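Local coordinates for thymidylate synthase 1 (Bacillus subtilis, PDB 1BSP), which is a thymidylate synthase, which probably converts dUMP to dTMP, using 5,10-methylenetetrahydrofolate as methyl donor and reductant, at residues I11-N16 against L40-K45; S181-L186 against H221-H226. All coordinates share one frame; numbering follows the deposited sequence.

Contact 1: residues I11-N16 against L40-K45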
loop_
_atom_site.group_PDB
_atom_site.type_symbol
_atom_site.label_atom_id
_atom_site.label_comp_id
_atom_site.label_asym_id
_atom_site.label_seq_id
_atom_site.Cartn_x
_atom_site.Cartn_y
_atom_site.Cartn_z
ATOM N N ILE B 11 15.186 -10.523 -8.779
ATOM C CA ILE B 11 15.579 -10.589 -10.180
ATOM C C ILE B 11 15.472 -12.014 -10.708
ATOM O O ILE B 11 14.904 -12.243 -11.779
ATOM C CB ILE B 11 17.022 -10.081 -10.408
ATOM C CG1 ILE B 11 17.140 -8.602 -10.026
ATOM C CG2 ILE B 11 17.427 -10.284 -11.856
ATOM C CD1 ILE B 11 16.166 -7.708 -10.727
ATOM N N LYS B 12 16.003 -12.970 -9.952
ATOM C CA LYS B 12 15.958 -14.363 -10.359
ATOM C C LYS B 12 14.508 -14.841 -10.393
ATOM O O LYS B 12 14.103 -15.598 -11.283
ATOM C CB LYS B 12 16.780 -15.225 -9.406
ATOM C CG LYS B 12 17.053 -16.606 -9.944
ATOM C CD LYS B 12 17.621 -17.526 -8.884
ATOM C CE LYS B 12 17.694 -18.949 -9.424
ATOM N NZ LYS B 12 18.006 -19.967 -8.376
ATOM N N ASP B 13 13.713 -14.360 -9.446
ATOM C CA ASP B 13 12.310 -14.737 -9.377
ATOM C C ASP B 13 11.624 -14.336 -10.674
ATOM O O ASP B 13 10.920 -15.144 -11.279
ATOM C CB ASP B 13 11.628 -14.055 -8.191
ATOM C CG ASP B 13 10.275 -14.649 -7.885
ATOM O OD1 ASP B 13 10.241 -15.823 -7.474
ATOM O OD2 ASP B 13 9.251 -13.961 -8.070
ATOM N N ILE B 14 11.866 -13.098 -11.105
ATOM C CA ILE B 14 11.293 -12.560 -12.332
ATOM C C ILE B 14 11.682 -13.394 -13.556
ATOM O O ILE B 14 10.820 -13.830 -14.330
ATOM C CB ILE B 14 11.749 -11.099 -12.571
ATOM C CG1 ILE B 14 11.286 -10.207 -11.423
ATOM C CG2 ILE B 14 11.189 -10.576 -13.896
ATOM C CD1 ILE B 14 11.527 -8.726 -11.661
ATOM N N ILE B 15 12.980 -13.625 -13.709
ATOM C CA ILE B 15 13.509 -14.394 -14.829
ATOM C C ILE B 15 12.849 -15.773 -14.972
ATOM O O ILE B 15 12.476 -16.173 -16.076
ATOM C CB ILE B 15 15.043 -14.556 -14.697
ATOM C CG1 ILE B 15 15.721 -13.184 -14.745
ATOM C CG2 ILE B 15 15.595 -15.436 -15.799
ATOM C CD1 ILE B 15 17.215 -13.237 -14.470
ATOM N N ASN B 16 12.661 -16.465 -13.852
ATOM C CA ASN B 16 12.077 -17.804 -13.851
ATOM C C ASN B 16 10.559 -17.933 -13.791
ATOM O O ASN B 16 10.004 -18.886 -14.332
ATOM C CB ASN B 16 12.656 -18.630 -12.698
ATOM C CG ASN B 16 14.064 -19.113 -12.967
ATOM O OD1 ASN B 16 15.028 -18.355 -12.856
ATOM N ND2 ASN B 16 14.196 -20.390 -13.298
ATOM N N LEU B 40 8.626 -8.023 -17.964
ATOM C CA LEU B 40 8.443 -9.391 -17.500
ATOM C C LEU B 40 8.226 -9.134 -16.002
ATOM O O LEU B 40 9.046 -8.457 -15.367
ATOM C CB LEU B 40 9.739 -10.145 -17.744
ATOM C CG LEU B 40 9.765 -11.660 -17.646
ATOM C CD1 LEU B 40 8.824 -12.255 -18.651
ATOM C CD2 LEU B 40 11.173 -12.121 -17.908
ATOM N N SER B 41 7.119 -9.595 -15.430
ATOM C CA SER B 41 6.897 -9.279 -14.028
ATOM C C SER B 41 6.348 -10.294 -13.058
ATOM O O SER B 41 5.823 -11.336 -13.435
ATOM C CB SER B 41 6.051 -8.014 -13.923
ATOM O OG SER B 41 4.738 -8.229 -14.395
ATOM N N VAL B 42 6.511 -9.949 -11.784
ATOM C CA VAL B 42 6.046 -10.715 -10.639
ATOM C C VAL B 42 5.156 -9.726 -9.880
ATOM O O VAL B 42 5.345 -8.513 -9.983
ATOM C CB VAL B 42 7.224 -11.148 -9.747
ATOM C CG1 VAL B 42 6.707 -11.824 -8.497
ATOM C CG2 VAL B 42 8.131 -12.094 -10.502
ATOM N N ILE B 43 4.160 -10.231 -9.164
ATOM C CA ILE B 43 3.242 -9.368 -8.426
ATOM C C ILE B 43 3.437 -9.446 -6.924
ATOM O O ILE B 43 3.526 -10.532 -6.359
ATOM C CB ILE B 43 1.765 -9.707 -8.755
ATOM C CG1 ILE B 43 1.405 -9.201 -10.150
ATOM C CG2 ILE B 43 0.813 -9.069 -7.749
ATOM C CD1 ILE B 43 0.024 -9.649 -10.602
ATOM N N SER B 44 3.487 -8.275 -6.299
ATOM C CA SER B 44 3.628 -8.135 -4.856
ATOM C C SER B 44 4.946 -8.644 -4.290
ATOM O O SER B 44 5.036 -9.788 -3.851
ATOM C CB SER B 44 2.458 -8.824 -4.152
ATOM O OG SER B 44 2.413 -8.483 -2.776
ATOM N N LYS B 45 5.956 -7.779 -4.271
ATOM C CA LYS B 45 7.260 -8.147 -3.734
ATOM C C LYS B 45 7.651 -7.215 -2.602
ATOM O O LYS B 45 7.456 -6.004 -2.687
ATOM C CB LYS B 45 8.329 -8.127 -4.825
ATOM C CG LYS B 45 8.342 -9.370 -5.695
ATOM C CD LYS B 45 8.650 -10.607 -4.886
ATOM C CE LYS B 45 9.065 -11.745 -5.790
ATOM N NZ LYS B 45 9.591 -12.939 -5.055
#

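Contact 2: residues S181-L186 against H221-H226. With PO4 (phosphate ion), chain D.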
loop_
_atom_site.group_PDB
_atom_site.type_symbol
_atom_site.label_atom_id
_atom_site.label_comp_id
_atom_site.label_asym_id
_atom_site.label_seq_id
_atom_site.Cartn_x
_atom_site.Cartn_y
_atom_site.Cartn_z
ATOM N N SER B 181 4.635 0.218 -8.994
ATOM C CA SER B 181 5.382 -0.548 -9.972
ATOM C C SER B 181 6.812 -0.071 -9.833
ATOM O O SER B 181 7.050 1.085 -9.487
ATOM C CB SER B 181 4.853 -0.311 -11.394
ATOM O OG SER B 181 4.824 1.065 -11.726
ATOM N N ASN B 182 7.759 -0.975 -10.019
ATOM C CA ASN B 182 9.144 -0.597 -9.906
ATOM C C ASN B 182 10.033 -1.382 -10.866
ATOM O O ASN B 182 9.978 -2.606 -10.924
ATOM C CB ASN B 182 9.605 -0.790 -8.461
ATOM C CG ASN B 182 10.569 0.284 -8.001
ATOM O OD1 ASN B 182 11.603 -0.019 -7.409
ATOM N ND2 ASN B 182 10.233 1.548 -8.260
ATOM N N ASP B 183 10.756 -0.649 -11.703
ATOM C CA ASP B 183 11.706 -1.209 -12.661
ATOM C C ASP B 183 12.871 -1.654 -11.783
ATOM O O ASP B 183 13.585 -0.820 -11.228
ATOM C CB ASP B 183 12.147 -0.092 -13.630
ATOM C CG ASP B 183 13.264 -0.511 -14.582
ATOM O OD1 ASP B 183 13.818 -1.619 -14.462
ATOM O OD2 ASP B 183 13.603 0.307 -15.468
ATOM N N MET B 184 13.059 -2.958 -11.653
ATOM C CA MET B 184 14.124 -3.500 -10.826
ATOM C C MET B 184 15.562 -3.156 -11.227
ATOM O O MET B 184 16.442 -3.076 -10.370
ATOM C CB MET B 184 13.973 -5.010 -10.709
ATOM C CG MET B 184 12.712 -5.417 -10.012
ATOM S SD MET B 184 12.680 -4.776 -8.343
ATOM C CE MET B 184 13.869 -5.836 -7.606
ATOM N N ALA B 185 15.808 -2.927 -12.509
ATOM C CA ALA B 185 17.164 -2.621 -12.951
ATOM C C ALA B 185 17.615 -1.177 -12.774
ATOM O O ALA B 185 18.748 -0.929 -12.369
ATOM C CB ALA B 185 17.357 -3.051 -14.406
ATOM N N LEU B 186 16.731 -0.234 -13.071
ATOM C CA LEU B 186 17.082 1.171 -12.995
ATOM C C LEU B 186 16.485 1.982 -11.869
ATOM O O LEU B 186 17.155 2.832 -11.296
ATOM C CB LEU B 186 16.760 1.855 -14.327
ATOM C CG LEU B 186 17.632 1.479 -15.533
ATOM C CD1 LEU B 186 17.179 2.231 -16.781
ATOM C CD2 LEU B 186 19.094 1.784 -15.225
ATOM N N HIS B 221 8.931 -5.600 -11.931
ATOM C CA HIS B 221 9.323 -6.080 -13.256
ATOM C C HIS B 221 10.696 -5.674 -13.780
ATOM O O HIS B 221 11.359 -4.795 -13.230
ATOM C CB HIS B 221 8.316 -5.567 -14.260
ATOM C CG HIS B 221 8.288 -4.073 -14.361
ATOM N ND1 HIS B 221 7.477 -3.294 -13.568
ATOM C CD2 HIS B 221 8.957 -3.222 -15.170
ATOM C CE1 HIS B 221 7.641 -2.024 -13.891
ATOM N NE2 HIS B 221 8.536 -1.956 -14.861
ATOM N N VAL B 222 11.074 -6.277 -14.902
ATOM C CA VAL B 222 12.322 -5.961 -15.580
ATOM C C VAL B 222 11.987 -5.935 -17.063
ATOM O O VAL B 222 11.101 -6.660 -17.509
ATOM C CB VAL B 222 13.434 -7.008 -15.297
ATOM C CG1 VAL B 222 13.710 -7.104 -13.799
ATOM C CG2 VAL B 222 13.060 -8.362 -15.836
ATOM N N TYR B 223 12.599 -5.025 -17.807
ATOM C CA TYR B 223 12.349 -4.958 -19.242
ATOM C C TYR B 223 13.150 -6.072 -19.897
ATOM O O TYR B 223 14.286 -6.328 -19.501
ATOM C CB TYR B 223 12.747 -3.601 -19.810
ATOM C CG TYR B 223 11.807 -2.506 -19.398
ATOM C CD1 TYR B 223 11.903 -1.919 -18.137
ATOM C CD2 TYR B 223 10.791 -2.084 -20.248
ATOM C CE1 TYR B 223 11.003 -0.942 -17.731
ATOM C CE2 TYR B 223 9.886 -1.107 -19.857
ATOM C CZ TYR B 223 9.993 -0.539 -18.599
ATOM O OH TYR B 223 9.090 0.430 -18.213
ATOM N N THR B 224 12.555 -6.729 -20.889
ATOM C CA THR B 224 13.184 -7.851 -21.588
ATOM C C THR B 224 14.631 -7.619 -22.043
ATOM O O THR B 224 15.474 -8.512 -21.927
ATOM C CB THR B 224 12.330 -8.298 -22.791
ATOM O OG1 THR B 224 12.199 -7.210 -23.720
ATOM C CG2 THR B 224 10.958 -8.751 -22.313
ATOM N N ARG B 225 14.924 -6.431 -22.556
ATOM C CA ARG B 225 16.286 -6.130 -22.996
ATOM C C ARG B 225 17.308 -6.005 -21.853
ATOM O O ARG B 225 18.511 -5.972 -22.101
ATOM C CB ARG B 225 16.325 -4.859 -23.862
ATOM C CG ARG B 225 15.729 -5.030 -25.265
ATOM C CD ARG B 225 16.029 -3.818 -26.148
ATOM N NE ARG B 225 15.327 -3.865 -27.427
ATOM C CZ ARG B 225 15.224 -2.842 -28.277
ATOM N NH1 ARG B 225 15.778 -1.671 -28.005
ATOM N NH2 ARG B 225 14.532 -2.983 -29.396
ATOM N N HIS B 226 16.848 -5.960 -20.608
ATOM C CA HIS B 226 17.773 -5.821 -19.485
ATOM C C HIS B 226 18.228 -7.143 -18.869
ATOM O O HIS B 226 19.185 -7.170 -18.084
ATOM C CB HIS B 226 17.164 -4.943 -18.389
ATOM C CG HIS B 226 16.885 -3.541 -18.818
ATOM N ND1 HIS B 226 16.063 -2.693 -18.106
ATOM C CD2 HIS B 226 17.328 -2.824 -19.881
ATOM C CE1 HIS B 226 16.015 -1.516 -18.707
ATOM N NE2 HIS B 226 16.773 -1.569 -19.785
HETATM P P PO4 D . 4.369 3.622 -15.563
HETATM O O1 PO4 D . 2.858 4.131 -15.794
HETATM O O2 PO4 D . 4.369 2.757 -14.359
HETATM O O3 PO4 D . 5.089 4.906 -15.427
HETATM O O4 PO4 D . 4.693 2.879 -16.795
#

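Contact 1: residues I11-N16 against L40-K45
Asp13 and Lys45 meet between helix 3-17 and strand 39-49, and the aspartate is the side chain to follow. Its CB leaves the helix toward the strand and already lies 3.9 Å from Lys45 NZ. Asp13 CG, swung anti to the backbone N (chi1 -167°), comes to 3.4 Å from Lys45 NZ. Asp13 OD1 stays 3.8 Å from Lys45 NZ, whereas Asp13 OD2 makes the salt bridge to it at 3.2 Å, a salt bridge whose hydrogen bond is weak. Lys45 gets there by bending at chi2 (-62°) and then running nearly straight to its end, so that CE also lies beside OD2. The two methyls of Val42 close in on OD2 as well, so that OD2 also lies against apolar carbon. With an alanine here, Lys45 would probably be left without its acidic mate in this contact, and the Val42 methyls without the group they lie against.

One residue on, Ile14 packs against the strand, its side chain crossing that of Val42 at a slant. Ile14 CG1 touches Val42 CG2 at 3.8 Å, and Ile14 CG2 rests 3.4 Å from the carbonyl O of Leu40. Leu40 sets CB against Ile14 CG2, while its CD2 lies near the carbonyl O of Ile14.

The helix runs steeply across the strand, with the axes of 11-16 and 40-42 closest at 7.3 Å and their directions 117° apart. Ile14 continues onto Val222 of strand 209-223 and onto Met184, and Leu40 meets Ile227 of helix 227-234. Ser41 points away from helix 3-17, and its OG bonds to Lys169 of the second subunit: the strand is covered by this helix on one side and reaches the dimer partner on the other.

Contact 2: residues S181-L186 against H221-H226
The His221 ring packs against the backbone of Asn182 and Asp183: over one face sit Asn182 O, 3.7 Å above the plane and near the rim, and Asp183 CA, in a CH-pi contact. Ser181 CB and Tyr223 CE1 stand at its edge. The first torsion (chi1 63°) folds the ring back to this place, and its ND1 bonds to Asp219 O. The Tyr223 ring has Asp183 CG at its edge, its plane 63° from the carboxylate. His226 carries Tyr223 CB over one face and Asp183 OD1 at its edge, and bonds through NE2 to Glu275 O.

Beside the rings, Asp183 and His221 form a parallel bridge between the two strands of a beta-alpha-beta unit whose helix is 188-205. Met184 N gives a nearly straight bond to His221 O at 3.0 Å; that from His221 N to Asn182 O is weak. The strand then ends in an Asx turn, Ala185 N bonding to Asp183 OD1 from above the carboxylate plane.

Ser181 OG reaches a phosphate ion, probably from the crystallisation liquor, in a weak bond 3.2 Å from its O2. Arg180 of the same chain and Arg141 of the second subunit also bond to the ion, consistent with the predicted dUMP site shared between subunits.

From the N terminus, helix 3-17 comes first; contact 1 closes a mostly irregular loop when strand 39-49 returns against that helix. The chain then builds much of the rest of the domain before contact 2 opens at 181-186 and closes, after helix 188-205, at 221-226. The two closures therefore follow in series, neither nesting nor crossing. In space they meet at once, because strand 209-223 lies between 39-49, antiparallel to it, and 172-183, parallel to it. Leu40 N probably bonds to Val222 O (2.9 Å), and Ile14 CD1 packs on Val222 CG1. Thus the N-terminal helix is tied through three neighbouring strands of the sheet to the predicted nucleotide site.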